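Local coordinates for protein purine nucleoside phosphorylase YlmD (Geobacillus stearothermophilus, PDB 6T1B) that catalyses the phosphorolysis of adenosine, inosine and S-methyl-5'-thioadenosine to the free base and a ribose 1-phosphate, and also deaminates adenosine, using zinc, at residues 110-113 with 118-121; 131-136 with 159-164; 222-227 with 232-237. All blocks are in the same frame, centred on the assembly; numbering follows the deposited sequence.

In the fold
Contacts 1 and 2 are buried and apolar, with no hydrogen bond between their segments; contact 3 is partly buried and joins its segments by polar bonds beside an apolar patch. Contact 1 pairs leucines of strands from two different sheets, whereas contact 2 sets a tryptophan of helix 153-163 on strand 127-133. Tyr111 and Trp161 touch, as do Phe131 and Leu227, which makes contact 2 the link between the other two, whose nearest atoms are about 12 Å apart. Helix 153-163 also packs on Leu227 and Val232 of contact 3. Contact 1 lies close to the inosine and to His143, a ligand of the catalytic zinc; contact 3 is away from the annotated sites.

Contact 1 of 3, residues 110-113 with 118-121; sequences LYTD and LLAL
Strands 110-112 and 118-121 run antiparallel at 172° with their axes 7.9 Å apart, and no hydrogen bond joins them: they are neighbours in the chain that belong to different sheets, and side chains of one pack on side chains and main chain of the other. Leu119 and Leu110 carry most of the contact. Leu119 leaves its backbone toward the facing strand, and its two methyls take different partners. CD1 presses on backbone, lying 3.6 Å from Leu110 O and 3.8 Å from Tyr111 CA. CD2 sits between two side chains, 4.0 Å from Leu110 CB and 4.1 Å from Thr112 CG2, the threonine methyl crossing the leucine at a slant. With OG1 of Thr112 opposite the backbone N (chi1 -174°), CG2 falls between that N and the carbonyl carbon and meets Leu119, while the hydroxyl bonds with Val88 O and Glu114 N. Leu110 completes the apolar layer further along: its CB meets Leu119, while its CD1 reaches on to CD1 of Leu121, 3.9 Å away, methyl to methyl. With CG of Leu110 opposite its carbonyl carbon (chi1 -61°) and the chain extended beyond it, CD1 can bridge toward the second leucine. All five touching residues are buried, and the packing is that of aliphatic branches between two beta layers. Leu121 also touches His143, a ligand of the catalytic zinc, and its side chain is about 6 Å from the bound inosine at the nearest atoms, which places the end of the layer beside the active site. Strand 109-112 lies between strands 85-87 and 138-144 in one mixed sheet; strand 118-123 lies between strands 264-269 and 74-75 in the other, with Val75 also against Leu110.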
ATOM      1  N   LEU A 110      -8.125  -3.056  -2.872  1.00  9.99           N
ATOM      2  CA  LEU A 110      -8.603  -3.885  -3.960  1.00  9.88           C
ATOM      3  C   LEU A 110      -8.125  -5.306  -3.718  1.00 10.05           C
ATOM      4  O   LEU A 110      -7.082  -5.517  -3.089  1.00 10.93           O
ATOM      5  CB  LEU A 110      -8.023  -3.455  -5.310  1.00 10.52           C
ATOM      6  CG  LEU A 110      -8.359  -2.048  -5.766  1.00 11.35           C
ATOM      7  CD1 LEU A 110      -7.567  -1.679  -7.007  1.00 11.94           C
ATOM      8  CD2 LEU A 110      -9.846  -1.893  -5.971  1.00 12.10           C
ATOM      9  N   TYR A 111      -8.865  -6.278  -4.241  1.00 10.58           N
ATOM     10  CA  TYR A 111      -8.326  -7.630  -4.271  1.00 10.67           C
ATOM     11  C   TYR A 111      -8.828  -8.351  -5.506  1.00 12.07           C
ATOM     12  O   TYR A 111      -9.836  -7.962  -6.098  1.00 12.60           O
ATOM     13  CB  TYR A 111      -8.634  -8.447  -3.019  1.00 11.46           C
ATOM     14  CG  TYR A 111     -10.059  -8.871  -2.780  1.00 12.72           C
ATOM     15  CD1 TYR A 111     -10.514 -10.113  -3.203  1.00 13.31           C
ATOM     16  CD2 TYR A 111     -10.922  -8.069  -2.054  1.00 14.25           C
ATOM     17  CE1 TYR A 111     -11.802 -10.530  -2.933  1.00 15.61           C
ATOM     18  CE2 TYR A 111     -12.200  -8.489  -1.784  1.00 15.84           C
ATOM     19  CZ  TYR A 111     -12.636  -9.702  -2.218  1.00 16.64           C
ATOM     20  OH  TYR A 111     -13.924 -10.098  -1.923  1.00 19.99           O
ATOM     21  N   THR A 112      -8.133  -9.424  -5.889  1.00 12.54           N
ATOM     22  CA  THR A 112      -8.570 -10.231  -7.015  1.00 12.63           C
ATOM     23  C   THR A 112      -8.088 -11.662  -6.838  1.00 15.10           C
ATOM     24  O   THR A 112      -7.027 -11.910  -6.246  1.00 14.43           O
ATOM     25  CB  THR A 112      -8.053  -9.664  -8.343  1.00 13.56           C
ATOM     26  OG1 THR A 112      -8.596 -10.380  -9.454  1.00 14.68           O
ATOM     27  CG2 THR A 112      -6.529  -9.726  -8.421  1.00 14.68           C
ATOM     28  N   ASP A 113      -8.858 -12.592  -7.375  1.00 14.96           N
ATOM     29  CA  ASP A 113      -8.431 -13.979  -7.444  1.00 15.71           C
ATOM     30  C   ASP A 113      -8.072 -14.408  -8.863  1.00 15.68           C
ATOM     31  O   ASP A 113      -7.854 -15.587  -9.118  1.00 17.38           O
ATOM     32  CB  ASP A 113      -9.449 -14.920  -6.785  1.00 18.52           C
ATOM     33  CG  ASP A 113     -10.767 -14.982  -7.523  1.00 17.33           C
ATOM     34  OD1 ASP A 113     -10.901 -14.321  -8.556  1.00 20.29           O
ATOM     35  OD2 ASP A 113     -11.680 -15.703  -7.053  1.00 19.94           O
ATOM     36  N   LEU A 118      -3.086  -6.375 -12.408  1.00 11.82           N
ATOM     37  CA  LEU A 118      -2.129  -5.750 -11.505  1.00 12.75           C
ATOM     38  C   LEU A 118      -2.844  -4.718 -10.656  1.00 11.13           C
ATOM     39  O   LEU A 118      -3.236  -3.665 -11.151  1.00 11.80           O
ATOM     40  CB  LEU A 118      -0.964  -5.116 -12.270  1.00 12.39           C
ATOM     41  CG  LEU A 118       0.215  -4.751 -11.363  1.00 11.32           C
ATOM     42  CD1 LEU A 118       0.996  -5.977 -10.912  1.00 13.63           C
ATOM     43  CD2 LEU A 118       1.137  -3.721 -12.014  1.00 13.07           C
ATOM     44  N   LEU A 119      -3.002  -4.991  -9.361  1.00 11.06           N
ATOM     45  CA  LEU A 119      -3.557  -4.007  -8.450  1.00 10.38           C
ATOM     46  C   LEU A 119      -2.487  -2.954  -8.227  1.00 10.33           C
ATOM     47  O   LEU A 119      -1.322  -3.296  -7.973  1.00 11.59           O
ATOM     48  CB  LEU A 119      -3.924  -4.665  -7.121  1.00  9.84           C
ATOM     49  CG  LEU A 119      -4.812  -5.913  -7.277  1.00 12.26           C
ATOM     50  CD1 LEU A 119      -5.094  -6.472  -5.887  1.00 12.42           C
ATOM     51  CD2 LEU A 119      -6.067  -5.657  -8.016  1.00 12.21           C
ATOM     52  N   ALA A 120      -2.861  -1.681  -8.270  1.00  9.89           N
ATOM     53  CA  ALA A 120      -1.877  -0.608  -8.285  1.00 10.25           C
ATOM     54  C   ALA A 120      -2.421   0.569  -7.485  1.00 10.74           C
ATOM     55  O   ALA A 120      -3.407   1.200  -7.892  1.00 10.77           O
ATOM     56  CB  ALA A 120      -1.577  -0.222  -9.735  1.00 12.13           C
ATOM     57  N   LEU A 121      -1.762   0.879  -6.356  1.00  9.07           N
ATOM     58  CA  LEU A 121      -2.165   1.951  -5.458  1.00  8.95           C
ATOM     59  C   LEU A 121      -0.973   2.882  -5.185  1.00  9.11           C
ATOM     60  O   LEU A 121       0.183   2.438  -5.195  1.00  9.87           O
ATOM     61  CB  LEU A 121      -2.727   1.402  -4.133  1.00 10.50           C
ATOM     62  CG  LEU A 121      -4.186   0.939  -4.154  1.00 10.57           C
ATOM     63  CD1 LEU A 121      -4.515  -0.347  -4.893  1.00 11.52           C
ATOM     64  CD2 LEU A 121      -4.697   0.836  -2.710  1.00 12.89           C
TER

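Contact 2 of 3, residues 131-136 with 159-164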
ATOM      1  N   PHE A 131      -1.505  -8.375   0.553  1.00 11.48           N
ATOM      2  CA  PHE A 131      -2.101  -9.609   1.026  1.00 11.70           C
ATOM      3  C   PHE A 131      -1.949 -10.691  -0.040  1.00 12.74           C
ATOM      4  O   PHE A 131      -2.106 -10.410  -1.239  1.00 12.31           O
ATOM      5  CB  PHE A 131      -3.601  -9.425   1.256  1.00 12.23           C
ATOM      6  CG  PHE A 131      -3.976  -8.412   2.297  1.00 12.68           C
ATOM      7  CD1 PHE A 131      -3.971  -7.060   2.028  1.00 10.84           C
ATOM      8  CD2 PHE A 131      -4.413  -8.818   3.537  1.00 13.30           C
ATOM      9  CE1 PHE A 131      -4.380  -6.164   2.998  1.00 12.12           C
ATOM     10  CE2 PHE A 131      -4.801  -7.922   4.502  1.00 13.80           C
ATOM     11  CZ  PHE A 131      -4.796  -6.602   4.229  1.00 13.16           C
ATOM     12  N   VAL A 132      -1.711 -11.916   0.390  1.00 12.96           N
ATOM     13  CA  VAL A 132      -1.700 -13.033  -0.534  1.00 14.45           C
ATOM     14  C   VAL A 132      -2.239 -14.246   0.193  1.00 15.84           C
ATOM     15  O   VAL A 132      -1.950 -14.471   1.371  1.00 15.49           O
ATOM     16  CB  VAL A 132      -0.291 -13.285  -1.119  1.00 15.54           C
ATOM     17  CG1 VAL A 132       0.704 -13.705  -0.069  1.00 15.14           C
ATOM     18  CG2 VAL A 132      -0.354 -14.276  -2.282  1.00 16.13           C
ATOM     19  N   ALA A 133      -3.051 -15.018  -0.505  1.00 15.11           N
ATOM     20  CA  ALA A 133      -3.398 -16.375  -0.083  1.00 17.35           C
ATOM     21  C   ALA A 133      -2.911 -17.260  -1.226  1.00 19.96           C
ATOM     22  O   ALA A 133      -3.640 -17.493  -2.214  1.00 19.56           O
ATOM     23  CB  ALA A 133      -4.894 -16.516   0.170  1.00 16.97           C
ATOM     24  N   PRO A 134      -1.675 -17.778  -1.149  1.00 18.81           N
ATOM     25  CA  PRO A 134      -1.083 -18.439  -2.326  1.00 20.65           C
ATOM     26  C   PRO A 134      -1.855 -19.646  -2.801  1.00 25.98           C
ATOM     27  O   PRO A 134      -1.958 -19.882  -4.010  1.00 27.68           O
ATOM     28  CB  PRO A 134       0.319 -18.836  -1.845  1.00 22.41           C
ATOM     29  CG  PRO A 134       0.617 -17.941  -0.726  1.00 26.99           C
ATOM     30  CD  PRO A 134      -0.701 -17.658  -0.041  1.00 20.76           C
ATOM     31  N   SER A 135      -2.379 -20.449  -1.877  1.00 22.12           N
ATOM     32  CA  SER A 135      -3.095 -21.647  -2.286  1.00 24.66           C
ATOM     33  C   SER A 135      -4.297 -21.269  -3.139  1.00 32.04           C
ATOM     34  O   SER A 135      -4.556 -21.896  -4.175  1.00 42.85           O
ATOM     35  CB  SER A 135      -3.504 -22.450  -1.052  1.00 28.40           C
ATOM     36  OG  SER A 135      -4.428 -21.743  -0.240  1.00 37.70           O
ATOM     37  N   ALA A 136      -5.011 -20.222  -2.744  1.00 21.49           N
ATOM     38  CA  ALA A 136      -6.263 -19.834  -3.376  1.00 19.89           C
ATOM     39  C   ALA A 136      -6.090 -18.845  -4.513  1.00 17.75           C
ATOM     40  O   ALA A 136      -7.083 -18.459  -5.139  1.00 19.42           O
ATOM     41  CB  ALA A 136      -7.204 -19.241  -2.333  1.00 23.56           C
ATOM     42  N   TRP A 159     -11.738  -9.921   6.706  1.00 16.51           N
ATOM     43  CA  TRP A 159     -13.144 -10.284   6.834  1.00 18.63           C
ATOM     44  C   TRP A 159     -13.765 -10.612   5.482  1.00 17.06           C
ATOM     45  O   TRP A 159     -14.560 -11.557   5.370  1.00 18.93           O
ATOM     46  CB  TRP A 159     -13.915  -9.146   7.509  1.00 21.28           C
ATOM     47  CG  TRP A 159     -15.357  -9.437   7.753  1.00 23.92           C
ATOM     48  CD1 TRP A 159     -15.876 -10.150   8.789  1.00 30.29           C
ATOM     49  CD2 TRP A 159     -16.470  -9.008   6.958  1.00 25.12           C
ATOM     50  NE1 TRP A 159     -17.244 -10.198   8.687  1.00 30.45           N
ATOM     51  CE2 TRP A 159     -17.636  -9.501   7.575  1.00 26.39           C
ATOM     52  CE3 TRP A 159     -16.595  -8.256   5.788  1.00 32.89           C
ATOM     53  CZ2 TRP A 159     -18.910  -9.274   7.058  1.00 37.93           C
ATOM     54  CZ3 TRP A 159     -17.866  -8.028   5.275  1.00 43.32           C
ATOM     55  CH2 TRP A 159     -19.006  -8.538   5.912  1.00 38.18           C
ATOM     56  N   LEU A 160     -13.446  -9.826   4.456  1.00 16.77           N
ATOM     57  CA  LEU A 160     -14.005 -10.100   3.134  1.00 16.25           C
ATOM     58  C   LEU A 160     -13.477 -11.418   2.587  1.00 15.93           C
ATOM     59  O   LEU A 160     -14.237 -12.201   2.009  1.00 18.36           O
ATOM     60  CB  LEU A 160     -13.684  -8.971   2.160  1.00 16.55           C
ATOM     61  CG  LEU A 160     -14.402  -7.647   2.423  1.00 15.26           C
ATOM     62  CD1 LEU A 160     -13.835  -6.527   1.549  1.00 16.39           C
ATOM     63  CD2 LEU A 160     -15.881  -7.788   2.186  1.00 21.54           C
ATOM     64  N   TRP A 161     -12.187 -11.696   2.778  1.00 16.67           N
ATOM     65  CA  TRP A 161     -11.650 -12.957   2.279  1.00 15.57           C
ATOM     66  C   TRP A 161     -12.296 -14.138   2.992  1.00 19.24           C
ATOM     67  O   TRP A 161     -12.573 -15.173   2.373  1.00 19.43           O
ATOM     68  CB  TRP A 161     -10.133 -12.982   2.393  1.00 17.00           C
ATOM     69  CG  TRP A 161      -9.453 -12.106   1.389  1.00 13.85           C
ATOM     70  CD1 TRP A 161     -10.005 -11.079   0.672  1.00 14.71           C
ATOM     71  CD2 TRP A 161      -8.074 -12.168   0.977  1.00 13.03           C
ATOM     72  NE1 TRP A 161      -9.059 -10.505  -0.145  1.00 13.18           N
ATOM     73  CE2 TRP A 161      -7.872 -11.179   0.011  1.00 13.29           C
ATOM     74  CE3 TRP A 161      -7.010 -13.008   1.308  1.00 13.47           C
ATOM     75  CZ2 TRP A 161      -6.640 -10.974  -0.591  1.00 12.91           C
ATOM     76  CZ3 TRP A 161      -5.795 -12.798   0.712  1.00 13.44           C
ATOM     77  CH2 TRP A 161      -5.615 -11.794  -0.223  1.00 14.18           C
ATOM     78  N   GLN A 162     -12.589 -13.992   4.294  1.00 18.82           N
ATOM     79  CA  GLN A 162     -13.198 -15.084   5.042  1.00 23.50           C
ATOM     80  C   GLN A 162     -14.651 -15.262   4.650  1.00 23.55           C
ATOM     81  O   GLN A 162     -15.094 -16.377   4.362  1.00 24.50           O
ATOM     82  CB  GLN A 162     -13.066 -14.815   6.537  1.00 24.01           C
ATOM     83  CG  GLN A 162     -13.501 -16.009   7.377  1.00 36.01           C
ATOM     84  CD  GLN A 162     -12.998 -15.936   8.803  1.00 69.41           C
ATOM     85  OE1 GLN A 162     -12.443 -14.921   9.228  1.00 66.94           O
ATOM     86  NE2 GLN A 162     -13.189 -17.019   9.553  1.00 68.48           N
ATOM     87  N   THR A 163     -15.412 -14.164   4.620  1.00 21.94           N
ATOM     88  CA  THR A 163     -16.863 -14.279   4.488  1.00 26.54           C
ATOM     89  C   THR A 163     -17.311 -14.385   3.040  1.00 25.57           C
ATOM     90  O   THR A 163     -18.308 -15.056   2.758  1.00 28.33           O
ATOM     91  CB  THR A 163     -17.568 -13.097   5.151  1.00 27.61           C
ATOM     92  OG1 THR A 163     -17.295 -11.876   4.448  1.00 27.71           O
ATOM     93  CG2 THR A 163     -17.114 -12.953   6.589  1.00 32.81           C
ATOM     94  N   ARG A 164     -16.626 -13.722   2.116  1.00 23.33           N
ATOM     95  CA  ARG A 164     -17.015 -13.787   0.717  1.00 21.76           C
ATOM     96  C   ARG A 164     -16.195 -14.761  -0.098  1.00 23.83           C
ATOM     97  O   ARG A 164     -16.729 -15.352  -1.041  1.00 26.82           O
ATOM     98  CB  ARG A 164     -16.960 -12.397   0.092  1.00 23.65           C
ATOM     99  CG  ARG A 164     -17.857 -11.414   0.830  1.00 30.82           C
ATOM    100  CD  ARG A 164     -18.005 -10.120   0.079  1.00 51.05           C
ATOM    101  NE  ARG A 164     -18.842  -9.171   0.803  1.00 52.24           N
ATOM    102  CZ  ARG A 164     -19.083  -7.930   0.397  1.00 63.35           C
ATOM    103  NH1 ARG A 164     -18.550  -7.485  -0.734  1.00 39.15           N
ATOM    104  NH2 ARG A 164     -19.855  -7.135   1.122  1.00 64.08           N
TER
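Aromatic packing dominates where Phe131 of strand 131-133 meets Trp161 of helix 159-163. The phenylalanine ring turns its edge toward the face of the indole six-membered ring, an edge-to-face pair with centroids 5.9 Å apart and planes at 58°, well short of perpendicular. Closer still is the root of the same side chain: Phe131 CB lies 3.4 Å from Trp161 CH2, obliquely to the indole. With CG of Phe131 placed beside its backbone N (chi1 -62°), the ring leads away from the helix, leaving CB as the nearest point.

Aliphatic and backbone contacts fill the far end of the indole. Ala133 CB is 3.9 Å from Trp161 CZ3, and Ala133 N approaches the same carbon to 3.7 Å. Val132 C meets the ring at its edge, in plane. No hydrogen bond crosses this interface; helix and strand run nearly parallel at 20°, with axes 11.5 Å apart, a distance the broad indole spans.

Here a helix packs on a face of the mixed sheet. Strand 127-133 lies between strands 138-144 and 173-176; Trp161 also reaches Leu138 of the former, Ile172 just before the latter, and Tyr111 in a second edge-to-face pair.

Contact 3 of 3, residues 222-227 with 232-237; sequences ANRLQL and VPNSHI
Arg224 of helix 222-227 and Asn234 share a side-chain hydrogen bond, NH2 giving to OD1 at 2.7 Å with an N-H...O angle of 151°. The donor is tilted out of the amide's carbonyl plane, and the guanidinium and amide planes stand 78° apart. An extended chain, with CG opposite the backbone N (chi1 177°), carries the guanidinium out to this loop. Its NE gives to a water 3.0 Å away in the guanidinium plane; that water in turn gives to Ile237 O at 2.9 Å. NH1 forms a salt bridge with Glu221, so all three nitrogens have partners. A leucine in place of Arg224 would probably leave Asn234 OD1 without this donor, the water without its NE bond and Glu221 without its cationic mate.

Helix 219-229 here turns back through a short loop and a 3-10 segment, 234-236, to enter strand 237-239 at the sheet edge. The main chain closes the turn: Val232 N gives to Leu227 O at 3.0 Å. Within the 3-10 turn His236 N gives to Pro233 O and Ile237 N to Asn234 O, while His236 ND1 is hydrogen-bonded to Ile172 O. Alongside the polar bonds Leu227 CB meets Ile237 CD1 at 4.0 Å. Leu227 and Val232 both pack on Val158 of helix 153-163, while Ile237 rests on Ile176 of strand 173-176.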
ATOM      1  N   ALA A 222       0.307  -0.481  14.153  1.00 14.29           N
ATOM      2  CA  ALA A 222      -1.135  -0.431  14.357  1.00 15.76           C
ATOM      3  C   ALA A 222      -1.841  -1.409  13.420  1.00 13.81           C
ATOM      4  O   ALA A 222      -2.758  -2.131  13.832  1.00 15.81           O
ATOM      5  CB  ALA A 222      -1.653   0.983  14.132  1.00 16.70           C
ATOM      6  N   ASN A 223      -1.418  -1.442  12.167  1.00 13.78           N
ATOM      7  CA  ASN A 223      -2.032  -2.347  11.200  1.00 13.59           C
ATOM      8  C   ASN A 223      -1.663  -3.794  11.487  1.00 13.45           C
ATOM      9  O   ASN A 223      -2.517  -4.678  11.401  1.00 14.06           O
ATOM     10  CB  ASN A 223      -1.661  -1.905   9.797  1.00 13.36           C
ATOM     11  CG  ASN A 223      -2.556  -0.802   9.328  1.00 12.91           C
ATOM     12  OD1 ASN A 223      -3.705  -1.053   8.976  1.00 14.38           O
ATOM     13  ND2 ASN A 223      -2.086   0.437   9.419  1.00 13.86           N
ATOM     14  N   ARG A 224      -0.423  -4.049  11.923  1.00 15.10           N
ATOM     15  CA  ARG A 224      -0.055  -5.400  12.317  1.00 15.34           C
ATOM     16  C   ARG A 224      -0.948  -5.892  13.446  1.00 15.08           C
ATOM     17  O   ARG A 224      -1.437  -7.028  13.420  1.00 15.68           O
ATOM     18  CB  ARG A 224       1.414  -5.448  12.738  1.00 14.31           C
ATOM     19  CG  ARG A 224       1.870  -6.800  13.244  1.00 20.87           C
ATOM     20  CD  ARG A 224       3.365  -6.818  13.555  1.00 21.70           C
ATOM     21  NE  ARG A 224       3.677  -8.012  14.316  1.00 23.61           N
ATOM     22  CZ  ARG A 224       3.598  -8.091  15.637  1.00 22.22           C
ATOM     23  NH1 ARG A 224       3.234  -7.042  16.364  1.00 28.00           N
ATOM     24  NH2 ARG A 224       3.871  -9.238  16.246  1.00 28.59           N
ATOM     25  N   LEU A 225      -1.153  -5.062  14.476  1.00 16.51           N
ATOM     26  CA  LEU A 225      -1.967  -5.478  15.613  1.00 17.70           C
ATOM     27  C   LEU A 225      -3.396  -5.770  15.181  1.00 17.08           C
ATOM     28  O   LEU A 225      -4.018  -6.727  15.656  1.00 19.50           O
ATOM     29  CB  LEU A 225      -1.929  -4.398  16.696  1.00 18.57           C
ATOM     30  CG  LEU A 225      -0.578  -4.202  17.384  1.00 19.31           C
ATOM     31  CD1 LEU A 225      -0.599  -2.920  18.215  1.00 22.44           C
ATOM     32  CD2 LEU A 225      -0.235  -5.371  18.255  1.00 22.05           C
ATOM     33  N   GLN A 226      -3.929  -4.964  14.257  1.00 17.57           N
ATOM     34  CA  GLN A 226      -5.269  -5.230  13.744  1.00 18.67           C
ATOM     35  C   GLN A 226      -5.316  -6.559  12.998  1.00 15.57           C
ATOM     36  O   GLN A 226      -6.276  -7.315  13.139  1.00 18.54           O
ATOM     37  CB  GLN A 226      -5.743  -4.109  12.828  1.00 16.77           C
ATOM     38  CG  GLN A 226      -6.167  -2.856  13.577  1.00 16.87           C
ATOM     39  CD  GLN A 226      -6.710  -1.783  12.643  1.00 20.08           C
ATOM     40  OE1 GLN A 226      -6.983  -2.039  11.479  1.00 22.71           O
ATOM     41  NE2 GLN A 226      -6.896  -0.581  13.174  1.00 22.41           N
ATOM     42  N   LEU A 227      -4.302  -6.830  12.164  1.00 15.17           N
ATOM     43  CA  LEU A 227      -4.286  -8.078  11.405  1.00 14.11           C
ATOM     44  C   LEU A 227      -4.215  -9.278  12.327  1.00 16.53           C
ATOM     45  O   LEU A 227      -4.884 -10.290  12.089  1.00 17.11           O
ATOM     46  CB  LEU A 227      -3.107  -8.100  10.441  1.00 13.65           C
ATOM     47  CG  LEU A 227      -3.256  -7.118   9.292  1.00 14.00           C
ATOM     48  CD1 LEU A 227      -1.906  -6.843   8.649  1.00 15.41           C
ATOM     49  CD2 LEU A 227      -4.215  -7.623   8.231  1.00 17.07           C
ATOM     50  N   VAL A 232      -4.889 -13.231  11.354  1.00 17.47           N
ATOM     51  CA  VAL A 232      -3.714 -13.543  10.530  1.00 17.12           C
ATOM     52  C   VAL A 232      -2.567 -13.941  11.451  1.00 15.59           C
ATOM     53  O   VAL A 232      -2.230 -13.176  12.371  1.00 17.40           O
ATOM     54  CB  VAL A 232      -3.315 -12.348   9.676  1.00 15.02           C
ATOM     55  CG1 VAL A 232      -2.108 -12.707   8.833  1.00 17.21           C
ATOM     56  CG2 VAL A 232      -4.489 -11.903   8.787  1.00 17.31           C
ATOM     57  N   PRO A 233      -1.923 -15.082  11.233  1.00 16.54           N
ATOM     58  CA  PRO A 233      -0.883 -15.527  12.173  1.00 16.93           C
ATOM     59  C   PRO A 233       0.313 -14.585  12.181  1.00 16.43           C
ATOM     60  O   PRO A 233       0.733 -14.078  11.133  1.00 17.10           O
ATOM     61  CB  PRO A 233      -0.483 -16.909  11.639  1.00 17.53           C
ATOM     62  CG  PRO A 233      -1.688 -17.381  10.877  1.00 18.60           C
ATOM     63  CD  PRO A 233      -2.243 -16.128  10.238  1.00 17.44           C
ATOM     64  N   ASN A 234       0.895 -14.429  13.380  1.00 17.15           N
ATOM     65  CA  ASN A 234       2.069 -13.577  13.564  1.00 18.26           C
ATOM     66  C   ASN A 234       3.155 -13.901  12.546  1.00 18.96           C
ATOM     67  O   ASN A 234       3.752 -13.000  11.955  1.00 18.93           O
ATOM     68  CB  ASN A 234       2.579 -13.760  14.994  1.00 19.31           C
ATOM     69  CG  ASN A 234       3.817 -12.947  15.305  1.00 23.40           C
ATOM     70  OD1 ASN A 234       3.830 -11.733  15.115  1.00 25.63           O
ATOM     71  ND2 ASN A 234       4.862 -13.618  15.787  1.00 24.21           N
ATOM     72  N   SER A 235       3.443 -15.189  12.350  1.00 17.63           N
ATOM     73  CA  SER A 235       4.542 -15.606  11.475  1.00 19.82           C
ATOM     74  C   SER A 235       4.220 -15.418   9.999  1.00 17.46           C
ATOM     75  O   SER A 235       5.092 -15.648   9.154  1.00 20.41           O
ATOM     76  CB  SER A 235       4.947 -17.049  11.788  1.00 24.79           C
ATOM     77  OG  SER A 235       3.892 -17.939  11.509  1.00 25.27           O
ATOM     78  N   HIS A 236       2.994 -15.030   9.671  1.00 15.81           N
ATOM     79  CA  HIS A 236       2.582 -14.740   8.311  1.00 15.52           C
ATOM     80  C   HIS A 236       2.652 -13.261   7.967  1.00 14.28           C
ATOM     81  O   HIS A 236       2.290 -12.895   6.843  1.00 15.26           O
ATOM     82  CB  HIS A 236       1.148 -15.208   8.079  1.00 16.45           C
ATOM     83  CG  HIS A 236       0.973 -16.697   8.034  1.00 16.99           C
ATOM     84  ND1 HIS A 236      -0.084 -17.271   7.371  1.00 17.14           N
ATOM     85  CD2 HIS A 236       1.702 -17.718   8.546  1.00 19.34           C
ATOM     86  CE1 HIS A 236      -0.010 -18.587   7.480  1.00 18.44           C
ATOM     87  NE2 HIS A 236       1.071 -18.885   8.178  1.00 18.43           N
ATOM     88  N   ILE A 237       3.037 -12.407   8.919  1.00 14.49           N
ATOM     89  CA  ILE A 237       3.031 -10.955   8.742  1.00 14.96           C
ATOM     90  C   ILE A 237       4.471 -10.469   8.724  1.00 17.24           C
ATOM     91  O   ILE A 237       5.193 -10.605   9.730  1.00 18.84           O
ATOM     92  CB  ILE A 237       2.261 -10.236   9.859  1.00 14.81           C
ATOM     93  CG1 ILE A 237       0.815 -10.720   9.912  1.00 15.03           C
ATOM     94  CG2 ILE A 237       2.304  -8.719   9.630  1.00 15.47           C
ATOM     95  CD1 ILE A 237       0.092 -10.306  11.194  1.00 17.38           C
TER
HETATM   96  O   HOH W   1       4.647 -10.233  12.593  1.00 20.55           O